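UPF0336 protein Rv0637 (Mycobacterium tuberculosis, PDB 5ZY8) probably serves as the HadC subunit of a (3R)-hydroxyacyl-[acyl-carrier-protein] dehydratase with a hot-dog fold. Local coordinates at residues I7-R13 with R106-V112. Residues are numbered along the deposited sequence; the frame is centred on the assembly and turned at random.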
loop_
_atom_site.group_PDB
_atom_site.type_symbol
_atom_site.label_atom_id
_atom_site.label_comp_id
_atom_site.label_asym_id
_atom_site.label_seq_id
_atom_site.Cartn_x
_atom_site.Cartn_y
_atom_site.Cartn_z
ATOM N N ILE C 7 -11.985 -27.006 -14.426
ATOM C CA ILE C 7 -12.149 -25.567 -14.566
ATOM C C ILE C 7 -11.813 -25.082 -15.971
ATOM O O ILE C 7 -11.853 -23.871 -16.221
ATOM C CB ILE C 7 -11.303 -24.813 -13.525
ATOM C CG1 ILE C 7 -9.876 -25.365 -13.522
ATOM C CG2 ILE C 7 -11.924 -24.899 -12.135
ATOM C CD1 ILE C 7 -8.886 -24.513 -12.789
ATOM N N ARG C 8 -11.534 -25.994 -16.911
ATOM C CA ARG C 8 -11.013 -25.605 -18.223
ATOM C C ARG C 8 -11.957 -24.667 -18.962
ATOM O O ARG C 8 -13.157 -24.935 -19.078
ATOM C CB ARG C 8 -10.734 -26.830 -19.100
ATOM C CG ARG C 8 -9.582 -27.694 -18.649
ATOM C CD ARG C 8 -9.727 -29.109 -19.173
ATOM N NE ARG C 8 -8.962 -30.060 -18.374
ATOM C CZ ARG C 8 -7.647 -30.229 -18.469
ATOM N NH1 ARG C 8 -7.034 -31.122 -17.697
ATOM N NH2 ARG C 8 -6.941 -29.503 -19.331
ATOM N N GLY C 9 -11.410 -23.544 -19.431
ATOM C CA GLY C 9 -12.177 -22.620 -20.239
ATOM C C GLY C 9 -13.189 -21.796 -19.485
ATOM O O GLY C 9 -14.096 -21.234 -20.102
ATOM N N MET C 10 -13.095 -21.742 -18.163
ATOM C CA MET C 10 -13.936 -20.834 -17.402
ATOM C C MET C 10 -13.475 -19.389 -17.591
ATOM O O MET C 10 -12.275 -19.092 -17.557
ATOM C CB MET C 10 -13.906 -21.224 -15.928
ATOM C CG MET C 10 -15.004 -22.203 -15.554
ATOM S SD MET C 10 -14.826 -22.917 -13.911
ATOM C CE MET C 10 -16.399 -23.768 -13.763
ATOM N N ILE C 11 -14.436 -18.491 -17.806
ATOM C CA ILE C 11 -14.182 -17.057 -17.896
ATOM C C ILE C 11 -14.788 -16.437 -16.651
ATOM O O ILE C 11 -15.985 -16.608 -16.387
ATOM C CB ILE C 11 -14.779 -16.424 -19.166
ATOM C CG1 ILE C 11 -14.114 -16.966 -20.433
ATOM C CG2 ILE C 11 -14.684 -14.901 -19.107
ATOM C CD1 ILE C 11 -14.846 -16.589 -21.707
ATOM N N TRP C 12 -13.972 -15.705 -15.899
ATOM C CA TRP C 12 -14.386 -15.117 -14.627
ATOM C C TRP C 12 -14.282 -13.603 -14.759
ATOM O O TRP C 12 -13.181 -13.049 -14.763
ATOM C CB TRP C 12 -13.536 -15.668 -13.479
ATOM C CG TRP C 12 -14.059 -15.334 -12.123
ATOM C CD1 TRP C 12 -13.687 -14.293 -11.320
ATOM C CD2 TRP C 12 -15.098 -16.026 -11.425
ATOM N NE1 TRP C 12 -14.411 -14.314 -10.150
ATOM C CE2 TRP C 12 -15.288 -15.366 -10.192
ATOM C CE3 TRP C 12 -15.882 -17.145 -11.719
ATOM C CZ2 TRP C 12 -16.229 -15.789 -9.257
ATOM C CZ3 TRP C 12 -16.812 -17.563 -10.789
ATOM C CH2 TRP C 12 -16.981 -16.885 -9.576
ATOM N N ARG C 13 -15.429 -12.945 -14.907
ATOM C CA ARG C 13 -15.468 -11.491 -14.959
ATOM C C ARG C 13 -15.470 -10.924 -13.543
ATOM O O ARG C 13 -16.290 -11.319 -12.706
ATOM C CB ARG C 13 -16.693 -11.014 -15.745
ATOM C CG ARG C 13 -16.508 -11.069 -17.263
ATOM C CD ARG C 13 -17.830 -11.042 -18.013
ATOM N NE ARG C 13 -18.043 -12.256 -18.801
ATOM C CZ ARG C 13 -19.238 -12.784 -19.066
ATOM N NH1 ARG C 13 -19.334 -13.890 -19.795
ATOM N NH2 ARG C 13 -20.338 -12.204 -18.604
ATOM N N ARG C 106 -10.790 -9.521 -16.246
ATOM C CA ARG C 106 -11.447 -10.730 -16.714
ATOM C C ARG C 106 -10.387 -11.814 -16.757
ATOM O O ARG C 106 -9.397 -11.680 -17.479
ATOM C CB ARG C 106 -12.088 -10.517 -18.090
ATOM C CG ARG C 106 -12.893 -11.696 -18.601
ATOM C CD ARG C 106 -13.189 -11.545 -20.082
ATOM N NE ARG C 106 -12.504 -12.539 -20.904
ATOM C CZ ARG C 106 -12.378 -12.450 -22.227
ATOM N NH1 ARG C 106 -11.742 -13.402 -22.908
ATOM N NH2 ARG C 106 -12.889 -11.407 -22.871
ATOM N N MET C 107 -10.565 -12.855 -15.960
ATOM C CA MET C 107 -9.617 -13.955 -15.914
ATOM C C MET C 107 -10.177 -15.140 -16.692
ATOM O O MET C 107 -11.292 -15.591 -16.419
ATOM C CB MET C 107 -9.346 -14.354 -14.469
ATOM C CG MET C 107 -8.084 -15.142 -14.258
ATOM S SD MET C 107 -8.230 -15.939 -12.663
ATOM C CE MET C 107 -9.504 -17.138 -13.051
ATOM N N ASP C 108 -9.394 -15.660 -17.636
ATOM C CA ASP C 108 -9.718 -16.921 -18.285
ATOM C C ASP C 108 -8.774 -18.014 -17.803
ATOM O O ASP C 108 -7.598 -17.771 -17.524
ATOM C CB ASP C 108 -9.606 -16.825 -19.819
ATOM C CG ASP C 108 -10.421 -15.681 -20.415
ATOM O OD1 ASP C 108 -11.189 -15.045 -19.665
ATOM O OD2 ASP C 108 -10.309 -15.434 -21.645
ATOM N N ILE C 109 -9.282 -19.240 -17.775
ATOM C CA ILE C 109 -8.425 -20.395 -17.546
ATOM C C ILE C 109 -7.801 -20.789 -18.881
ATOM O O ILE C 109 -8.477 -21.309 -19.778
ATOM C CB ILE C 109 -9.191 -21.561 -16.923
ATOM C CG1 ILE C 109 -9.772 -21.121 -15.582
ATOM C CG2 ILE C 109 -8.273 -22.780 -16.813
ATOM C CD1 ILE C 109 -8.837 -21.274 -14.416
ATOM N N HIS C 110 -6.512 -20.502 -19.021
ATOM C CA HIS C 110 -5.824 -20.683 -20.289
ATOM C C HIS C 110 -5.440 -22.139 -20.502
ATOM O O HIS C 110 -5.546 -22.647 -21.621
ATOM C CB HIS C 110 -4.592 -19.781 -20.334
ATOM C CG HIS C 110 -4.013 -19.601 -21.702
ATOM N ND1 HIS C 110 -2.919 -20.315 -22.147
ATOM C CD2 HIS C 110 -4.365 -18.781 -22.721
ATOM C CE1 HIS C 110 -2.624 -19.943 -23.380
ATOM N NE2 HIS C 110 -3.485 -19.013 -23.750
ATOM N N SER C 111 -5.011 -22.829 -19.447
ATOM C CA SER C 111 -4.535 -24.200 -19.560
ATOM C C SER C 111 -4.643 -24.858 -18.197
ATOM O O SER C 111 -4.499 -24.198 -17.163
ATOM C CB SER C 111 -3.068 -24.282 -20.021
ATOM O OG SER C 111 -2.736 -23.279 -20.959
ATOM N N VAL C 112 -4.864 -26.169 -18.211
ATOM C CA VAL C 112 -4.852 -26.996 -17.007
ATOM C C VAL C 112 -4.080 -28.255 -17.363
ATOM O O VAL C 112 -4.393 -28.916 -18.357
ATOM C CB VAL C 112 -6.267 -27.357 -16.506
ATOM C CG1 VAL C 112 -6.184 -28.225 -15.253
ATOM C CG2 VAL C 112 -7.089 -26.113 -16.240
#
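The guanidinium of R8 rests one face on V112, whose CB sits 3.6 Å above the plane toward its rim, while NH2 donates to V112 O at 2.8 Å along a bent path, 133° at the hydrogen. The guanidinium of R106 has the D108 carboxylate at its edge and in its plane, with I11 CG2 coming in obliquely, 3.7 Å from R106 NE. R8 lies beyond the end of the antiparallel pairing that joins outer strand 11-19 to strand 102-113 in the sheet of the hot-dog fold; R106 is within it, on the face of I11, R13 and D108. W12 and M107 form the hydrogen-bonded pair, W12 N giving to M107 O at 2.7 Å and M107 N to W12 O at 2.9 Å; their side chains lie on the face that carries helix 61-74. There W12 NE1 is hydrogen-bonded to D70 OD1, and its indole meets F71 edge-to-face. Before the strand, a type II turn runs from I7 to M10; I7 CD1 lies 3.6 Å from I109 CD1, the side chains crossing at about a right angle, and I109 N donates a hydrogen bond to M10 O. On the opposite face, I11 lies alongside D108. With its chain bent at chi3, R106 grips that carboxylate side-on, which should fix both groups' rotation: NE to OD1 at 3.1 Å and NH1 to OD2 at 2.8 Å, each using the syn lone pair of the D108 oxygen.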